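Local coordinates for protein phytochrome Response Regulator RcpA (Tolypothrix sp. PCC 7601, PDB 1K68) that probably relays phytochrome light signals as a CheY-like response regulator, switched by phosphorylation of an aspartate beside a bound magnesium ion and forming a homodimer, at residues A[20-25]-A[29-34]; A[12-17]-A[119-124]. All blocks are in the same frame, centred on the assembly; numbering follows the deposited sequence.

Contact 1 (A[20-25]-A[29-34]); sequences EALANS and HEVVTV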
ATOM      1  N   GLU A  20      -5.002   3.282   0.626  1.00 37.26           N
ATOM      2  CA  GLU A  20      -4.815   2.537   1.871  1.00 40.87           C
ATOM      3  C   GLU A  20      -4.969   3.444   3.082  1.00 40.95           C
ATOM      4  O   GLU A  20      -5.582   3.066   4.085  1.00 41.76           O
ATOM      5  CB  GLU A  20      -3.429   1.896   1.912  1.00 43.76           C
ATOM      6  CG  GLU A  20      -3.226   0.814   0.882  1.00 49.42           C
ATOM      7  CD  GLU A  20      -4.272  -0.261   0.996  1.00 53.25           C
ATOM      8  OE1 GLU A  20      -4.430  -0.799   2.112  1.00 56.14           O
ATOM      9  OE2 GLU A  20      -4.936  -0.562  -0.020  1.00 54.55           O
ATOM     10  N   ALA A  21      -4.402   4.640   2.988  1.00 40.29           N
ATOM     11  CA  ALA A  21      -4.479   5.591   4.083  1.00 41.43           C
ATOM     12  C   ALA A  21      -5.920   6.042   4.300  1.00 41.72           C
ATOM     13  O   ALA A  21      -6.389   6.116   5.435  1.00 42.25           O
ATOM     14  CB  ALA A  21      -3.585   6.786   3.797  1.00 38.68           C
ATOM     15  N   LEU A  22      -6.626   6.333   3.214  1.00 42.42           N
ATOM     16  CA  LEU A  22      -8.011   6.775   3.313  1.00 44.58           C
ATOM     17  C   LEU A  22      -8.927   5.655   3.787  1.00 47.11           C
ATOM     18  O   LEU A  22      -9.989   5.912   4.358  1.00 48.10           O
ATOM     19  CB  LEU A  22      -8.502   7.296   1.959  1.00 42.79           C
ATOM     20  CG  LEU A  22      -7.836   8.555   1.403  1.00 42.49           C
ATOM     21  CD1 LEU A  22      -8.338   8.819  -0.005  1.00 39.86           C
ATOM     22  CD2 LEU A  22      -8.129   9.733   2.315  1.00 41.72           C
ATOM     23  N   ALA A  23      -8.517   4.413   3.542  1.00 50.65           N
ATOM     24  CA  ALA A  23      -9.305   3.250   3.939  1.00 53.21           C
ATOM     25  C   ALA A  23      -9.267   3.053   5.449  1.00 56.21           C
ATOM     26  O   ALA A  23     -10.176   2.454   6.023  1.00 57.30           O
ATOM     27  CB  ALA A  23      -8.791   1.995   3.235  1.00 51.83           C
ATOM     28  N   ASN A  24      -8.217   3.557   6.089  1.00 58.84           N
ATOM     29  CA  ASN A  24      -8.083   3.421   7.534  1.00 61.32           C
ATOM     30  C   ASN A  24      -8.669   4.610   8.278  1.00 61.96           C
ATOM     31  O   ASN A  24      -8.194   4.981   9.350  1.00 61.10           O
ATOM     32  CB  ASN A  24      -6.615   3.240   7.920  1.00 63.80           C
ATOM     33  CG  ASN A  24      -6.056   1.911   7.461  1.00 66.10           C
ATOM     34  OD1 ASN A  24      -6.613   0.853   7.762  1.00 67.20           O
ATOM     35  ND2 ASN A  24      -4.949   1.955   6.729  1.00 68.25           N
ATOM     36  N   SER A  25      -9.707   5.199   7.699  1.00 62.64           N
ATOM     37  CA  SER A  25     -10.376   6.343   8.304  1.00 64.26           C
ATOM     38  C   SER A  25     -11.337   5.865   9.389  1.00 64.70           C
ATOM     39  O   SER A  25     -11.738   4.702   9.405  1.00 64.76           O
ATOM     40  CB  SER A  25     -11.142   7.123   7.233  1.00 64.87           C
ATOM     41  OG  SER A  25     -12.003   6.269   6.496  1.00 65.28           O
ATOM     42  N   HIS A  29     -15.466   6.114   3.624  1.00 53.18           N
ATOM     43  CA  HIS A  29     -15.637   7.100   2.559  1.00 49.74           C
ATOM     44  C   HIS A  29     -15.626   6.376   1.228  1.00 48.80           C
ATOM     45  O   HIS A  29     -15.259   5.207   1.153  1.00 49.97           O
ATOM     46  CB  HIS A  29     -14.484   8.108   2.547  1.00 48.30           C
ATOM     47  CG  HIS A  29     -14.234   8.768   3.862  1.00 45.22           C
ATOM     48  ND1 HIS A  29     -15.201   9.485   4.536  1.00 45.56           N
ATOM     49  CD2 HIS A  29     -13.118   8.843   4.626  1.00 44.13           C
ATOM     50  CE1 HIS A  29     -14.695   9.971   5.651  1.00 44.12           C
ATOM     51  NE2 HIS A  29     -13.425   9.595   5.730  1.00 44.81           N
ATOM     52  N   GLU A  30     -16.028   7.070   0.174  1.00 47.21           N
ATOM     53  CA  GLU A  30     -16.005   6.477  -1.153  1.00 46.52           C
ATOM     54  C   GLU A  30     -14.891   7.159  -1.927  1.00 44.74           C
ATOM     55  O   GLU A  30     -14.868   8.381  -2.037  1.00 45.02           O
ATOM     56  CB  GLU A  30     -17.333   6.683  -1.877  1.00 47.11           C
ATOM     57  CG  GLU A  30     -17.245   6.363  -3.354  1.00 50.06           C
ATOM     58  CD  GLU A  30     -18.560   6.545  -4.081  1.00 52.80           C
ATOM     59  OE1 GLU A  30     -19.204   7.604  -3.917  1.00 54.59           O
ATOM     60  OE2 GLU A  30     -18.945   5.626  -4.830  1.00 54.53           O
ATOM     61  N   VAL A  31     -13.965   6.372  -2.459  1.00 41.95           N
ATOM     62  CA  VAL A  31     -12.859   6.933  -3.209  1.00 39.30           C
ATOM     63  C   VAL A  31     -12.926   6.555  -4.673  1.00 39.18           C
ATOM     64  O   VAL A  31     -12.858   5.375  -5.022  1.00 40.44           O
ATOM     65  CB  VAL A  31     -11.506   6.453  -2.651  1.00 40.66           C
ATOM     66  CG1 VAL A  31     -10.365   7.190  -3.342  1.00 36.94           C
ATOM     67  CG2 VAL A  31     -11.459   6.679  -1.145  1.00 40.88           C
ATOM     68  N   VAL A  32     -13.067   7.559  -5.531  1.00 36.95           N
ATOM     69  CA  VAL A  32     -13.111   7.331  -6.962  1.00 37.08           C
ATOM     70  C   VAL A  32     -11.833   7.897  -7.541  1.00 37.49           C
ATOM     71  O   VAL A  32     -11.505   9.063  -7.336  1.00 38.05           O
ATOM     72  CB  VAL A  32     -14.329   8.004  -7.596  1.00 37.21           C
ATOM     73  CG1 VAL A  32     -14.245   7.912  -9.107  1.00 36.66           C
ATOM     74  CG2 VAL A  32     -15.594   7.319  -7.104  1.00 36.88           C
ATOM     75  N   THR A  33     -11.110   7.059  -8.269  1.00 37.62           N
ATOM     76  CA  THR A  33      -9.834   7.442  -8.842  1.00 36.79           C
ATOM     77  C   THR A  33      -9.811   7.444 -10.365  1.00 37.50           C
ATOM     78  O   THR A  33     -10.183   6.452 -10.988  1.00 36.20           O
ATOM     79  CB  THR A  33      -8.728   6.467  -8.356  1.00 37.23           C
ATOM     80  OG1 THR A  33      -8.766   6.364  -6.923  1.00 37.22           O
ATOM     81  CG2 THR A  33      -7.348   6.942  -8.795  1.00 34.71           C
ATOM     82  N   VAL A  34      -9.400   8.565 -10.958  1.00 35.57           N
ATOM     83  CA  VAL A  34      -9.250   8.657 -12.409  1.00 36.12           C
ATOM     84  C   VAL A  34      -7.775   8.981 -12.603  1.00 36.19           C
ATOM     85  O   VAL A  34      -7.160   9.628 -11.743  1.00 35.18           O
ATOM     86  CB  VAL A  34     -10.126   9.755 -13.057  1.00 36.47           C
ATOM     87  CG1 VAL A  34     -11.589   9.359 -12.973  1.00 36.57           C
ATOM     88  CG2 VAL A  34      -9.878  11.091 -12.393  1.00 36.94           C
TER
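H29 and L22 carry most of this contact, where the chain turns from helix 12-23 into strand 30-34. From the helix, L22 CD1 reaches V31 CG2 on the strand at 4.0 Å, the two side chains crossing at about a right angle. V31 has CG1 anti to the backbone N (chi1 -173°), which leaves CG2 to meet L22. S25 OG comes obliquely at the H29 imidazole and lies 3.4 Å from H29 CD2. S25 CB is 3.7 Å from both CD2 and NE2 of the same ring. This is van der Waals contact, with no hydrogen bond between the two segments. The S25 hydroxyl bonds to V27 O; L22 O, 3.0 Å from S25 OG, is also within reach of its one proton. H29 NE2, next to CD2 in the ring, is hydrogen-bonded to E129 OE1 of helix 118-135. With an alanine in place of H29, E129 would probably lose this partner and a gap would open beside S25. The contact closes the second half of the beta-alpha-beta unit formed by strand 4-8, helix 12-23 and strand 30-34. Strand 30-34 is the edge strand next to 4-8, while helix 118-135 flanks the joint, with L133 touching H29.

Contact 2 (A[12-17]-A[119-124]); sequences KADIRL and SQLFQI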
ATOM      1  N   LYS A  12       0.479   4.541  -9.865  1.00 39.90           N
ATOM      2  CA  LYS A  12      -0.176   3.415  -9.207  1.00 40.08           C
ATOM      3  C   LYS A  12       0.327   3.190  -7.793  1.00 38.48           C
ATOM      4  O   LYS A  12      -0.437   2.803  -6.920  1.00 39.01           O
ATOM      5  CB  LYS A  12      -0.018   2.140 -10.041  1.00 42.34           C
ATOM      6  CG  LYS A  12      -0.929   2.127 -11.266  1.00 44.27           C
ATOM      7  CD  LYS A  12      -0.657   0.967 -12.210  1.00 46.97           C
ATOM      8  CE  LYS A  12      -1.543   1.069 -13.448  1.00 47.58           C
ATOM      9  NZ  LYS A  12      -1.330  -0.050 -14.408  1.00 51.46           N
ATOM     10  N   ALA A  13       1.606   3.447  -7.561  1.00 38.41           N
ATOM     11  CA  ALA A  13       2.165   3.267  -6.229  1.00 37.91           C
ATOM     12  C   ALA A  13       1.490   4.235  -5.264  1.00 37.78           C
ATOM     13  O   ALA A  13       1.049   3.838  -4.185  1.00 37.65           O
ATOM     14  CB  ALA A  13       3.663   3.509  -6.249  1.00 37.59           C
ATOM     15  N   ASP A  14       1.419   5.506  -5.657  1.00 35.42           N
ATOM     16  CA  ASP A  14       0.795   6.523  -4.823  1.00 35.15           C
ATOM     17  C   ASP A  14      -0.698   6.257  -4.693  1.00 33.96           C
ATOM     18  O   ASP A  14      -1.281   6.450  -3.631  1.00 31.82           O
ATOM     19  CB  ASP A  14       1.013   7.923  -5.414  1.00 34.24           C
ATOM     20  CG  ASP A  14       2.466   8.364  -5.354  1.00 35.64           C
ATOM     21  OD1 ASP A  14       3.225   7.824  -4.522  1.00 37.49           O
ATOM     22  OD2 ASP A  14       2.854   9.262  -6.127  1.00 34.37           O
ATOM     23  N   ILE A  15      -1.317   5.821  -5.784  1.00 34.24           N
ATOM     24  CA  ILE A  15      -2.737   5.530  -5.756  1.00 34.79           C
ATOM     25  C   ILE A  15      -2.986   4.484  -4.687  1.00 34.43           C
ATOM     26  O   ILE A  15      -3.902   4.620  -3.874  1.00 34.94           O
ATOM     27  CB  ILE A  15      -3.235   5.000  -7.119  1.00 34.93           C
ATOM     28  CG1 ILE A  15      -3.229   6.133  -8.146  1.00 33.71           C
ATOM     29  CG2 ILE A  15      -4.639   4.423  -6.970  1.00 35.56           C
ATOM     30  CD1 ILE A  15      -3.570   5.697  -9.559  1.00 37.03           C
ATOM     31  N   ARG A  16      -2.156   3.445  -4.685  1.00 35.34           N
ATOM     32  CA  ARG A  16      -2.305   2.376  -3.709  1.00 35.07           C
ATOM     33  C   ARG A  16      -2.210   2.921  -2.293  1.00 34.40           C
ATOM     34  O   ARG A  16      -3.124   2.736  -1.487  1.00 35.18           O
ATOM     35  CB  ARG A  16      -1.238   1.289  -3.904  1.00 37.00           C
ATOM     36  CG  ARG A  16      -1.434   0.097  -2.974  1.00 37.04           C
ATOM     37  CD  ARG A  16      -0.407  -1.019  -3.177  1.00 39.68           C
ATOM     38  NE  ARG A  16       0.813  -0.833  -2.389  1.00 42.22           N
ATOM     39  CZ  ARG A  16       1.939  -0.298  -2.856  1.00 45.00           C
ATOM     40  NH1 ARG A  16       2.017   0.108  -4.119  1.00 43.78           N
ATOM     41  NH2 ARG A  16       2.993  -0.171  -2.059  1.00 45.96           N
ATOM     42  N   LEU A  17      -1.105   3.601  -2.002  1.00 32.54           N
ATOM     43  CA  LEU A  17      -0.869   4.159  -0.676  1.00 31.02           C
ATOM     44  C   LEU A  17      -1.984   5.113  -0.240  1.00 31.50           C
ATOM     45  O   LEU A  17      -2.525   4.994   0.861  1.00 30.72           O
ATOM     46  CB  LEU A  17       0.487   4.865  -0.663  1.00 29.73           C
ATOM     47  CG  LEU A  17       1.022   5.370   0.681  1.00 31.07           C
ATOM     48  CD1 LEU A  17       2.529   5.519   0.591  1.00 31.16           C
ATOM     49  CD2 LEU A  17       0.362   6.690   1.055  1.00 31.03           C
ATOM     50  N   SER A 119       6.035   6.194   4.819  1.00 35.41           N
ATOM     51  CA  SER A 119       5.281   6.263   6.065  1.00 37.55           C
ATOM     52  C   SER A 119       4.866   7.699   6.377  1.00 36.90           C
ATOM     53  O   SER A 119       3.771   7.940   6.895  1.00 36.59           O
ATOM     54  CB  SER A 119       6.095   5.666   7.224  1.00 39.55           C
ATOM     55  OG  SER A 119       6.239   4.261   7.065  1.00 40.21           O
ATOM     56  N   GLN A 120       5.734   8.652   6.055  1.00 37.30           N
ATOM     57  CA  GLN A 120       5.420  10.060   6.284  1.00 38.26           C
ATOM     58  C   GLN A 120       4.249  10.454   5.389  1.00 34.74           C
ATOM     59  O   GLN A 120       3.290  11.076   5.839  1.00 32.83           O
ATOM     60  CB  GLN A 120       6.628  10.944   5.964  1.00 39.45           C
ATOM     61  CG  GLN A 120       7.556  11.193   7.147  1.00 45.82           C
ATOM     62  CD  GLN A 120       8.772  12.022   6.765  1.00 47.94           C
ATOM     63  OE1 GLN A 120       8.662  13.008   6.030  1.00 51.95           O
ATOM     64  NE2 GLN A 120       9.935  11.629   7.267  1.00 49.81           N
ATOM     65  N   LEU A 121       4.333  10.074   4.120  1.00 34.72           N
ATOM     66  CA  LEU A 121       3.273  10.383   3.167  1.00 33.72           C
ATOM     67  C   LEU A 121       1.974   9.746   3.648  1.00 34.31           C
ATOM     68  O   LEU A 121       0.908  10.356   3.576  1.00 34.31           O
ATOM     69  CB  LEU A 121       3.640   9.850   1.785  1.00 33.52           C
ATOM     70  CG  LEU A 121       2.591   9.967   0.679  1.00 33.68           C
ATOM     71  CD1 LEU A 121       2.206  11.424   0.448  1.00 32.11           C
ATOM     72  CD2 LEU A 121       3.158   9.364  -0.584  1.00 32.46           C
ATOM     73  N   PHE A 122       2.068   8.516   4.142  1.00 34.30           N
ATOM     74  CA  PHE A 122       0.888   7.827   4.641  1.00 34.00           C
ATOM     75  C   PHE A 122       0.257   8.675   5.745  1.00 33.04           C
ATOM     76  O   PHE A 122      -0.953   8.859   5.783  1.00 30.92           O
ATOM     77  CB  PHE A 122       1.266   6.454   5.196  1.00 34.71           C
ATOM     78  CG  PHE A 122       0.084   5.566   5.491  1.00 35.68           C
ATOM     79  CD1 PHE A 122      -0.453   4.751   4.499  1.00 37.58           C
ATOM     80  CD2 PHE A 122      -0.488   5.546   6.757  1.00 36.07           C
ATOM     81  CE1 PHE A 122      -1.540   3.920   4.766  1.00 38.84           C
ATOM     82  CE2 PHE A 122      -1.577   4.724   7.039  1.00 37.45           C
ATOM     83  CZ  PHE A 122      -2.105   3.908   6.039  1.00 38.19           C
ATOM     84  N   GLN A 123       1.087   9.212   6.635  1.00 34.63           N
ATOM     85  CA  GLN A 123       0.573  10.028   7.729  1.00 35.80           C
ATOM     86  C   GLN A 123       0.034  11.366   7.230  1.00 34.75           C
ATOM     87  O   GLN A 123      -0.861  11.942   7.833  1.00 35.18           O
ATOM     88  CB  GLN A 123       1.655  10.240   8.787  1.00 38.93           C
ATOM     89  CG  GLN A 123       2.001   8.964   9.556  1.00 44.39           C
ATOM     90  CD  GLN A 123       0.773   8.318  10.191  1.00 47.60           C
ATOM     91  OE1 GLN A 123       0.012   8.976  10.905  1.00 48.06           O
ATOM     92  NE2 GLN A 123       0.577   7.028   9.934  1.00 46.81           N
ATOM     93  N   ILE A 124       0.572  11.855   6.124  1.00 32.62           N
ATOM     94  CA  ILE A 124       0.089  13.102   5.558  1.00 31.68           C
ATOM     95  C   ILE A 124      -1.321  12.881   5.018  1.00 31.71           C
ATOM     96  O   ILE A 124      -2.215  13.698   5.234  1.00 32.22           O
ATOM     97  CB  ILE A 124       1.016  13.587   4.422  1.00 32.96           C
ATOM     98  CG1 ILE A 124       2.207  14.338   5.019  1.00 32.59           C
ATOM     99  CG2 ILE A 124       0.253  14.458   3.446  1.00 33.52           C
ATOM    100  CD1 ILE A 124       3.172  14.862   3.996  1.00 32.93           C
TER
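This is a buried helix-helix contact between the first and last helices of a CheY-like receiver domain, a (beta/alpha)5 fold. Helix 12-23 follows strand 4-8 and helix 118-135 follows strand 110-113, so residues far apart in sequence come together. The axes of the two short segments approach to 11.1 Å and cross at -53°. The interface is apolar and rests on three side chains, with L17 at its centre. L17 reaches across with CG anti to its backbone N (chi1 -172°). This brings its two methyls onto the other helix. CD1 meets L121 CD2 at 4.1 Å. CD2 lies between L121 and F122, 4.0 Å from L121 CG. The same methyl, L17 CD2, is 3.8 Å from F122 CA, the closest approach between the segments, so L17 fits against the helix itself as well as its side chains. The F122 side chain crosses that of L17 at a slant. The second subunit adds to the packing: P81 of that chain touches both L17 and F122. R16, on the same helix as L17, makes a salt bridge to D80 of the second subunit. At the other end of the contact D14 skirts L121, with OD1 4.2 Å from L121 CD2. D14 OD2 forms a salt bridge with K114, which gives the carboxylate a charged partner at the margin of the apolar contact. On the ring, the closest approach is F122 CD1 to L17 CD2, 4.0 Å, and the methyl comes at it obliquely.

How the contacts relate
Contacts 1 and 2 use successive parts of helix 12-23. Contact 2 uses its first turns against helix 118-135, and contact 1 its last turn against strand 30-34. Their centres lie 11 Å apart, and F122 bridges them: its CE1 is 3.4 Å from A21 N, and its CZ is 3.5 Å from N24 ND2. On the sheet side, T33 CG2 packs on I15 CD1 at 4.1 Å. Contact 2 is nearer the phosphorylation site, with the side chain of D14 about 7 Å from the magnesium ion. That ion is bound by D10, N64 and the phosphorylated D62. D14 is not among these ligands.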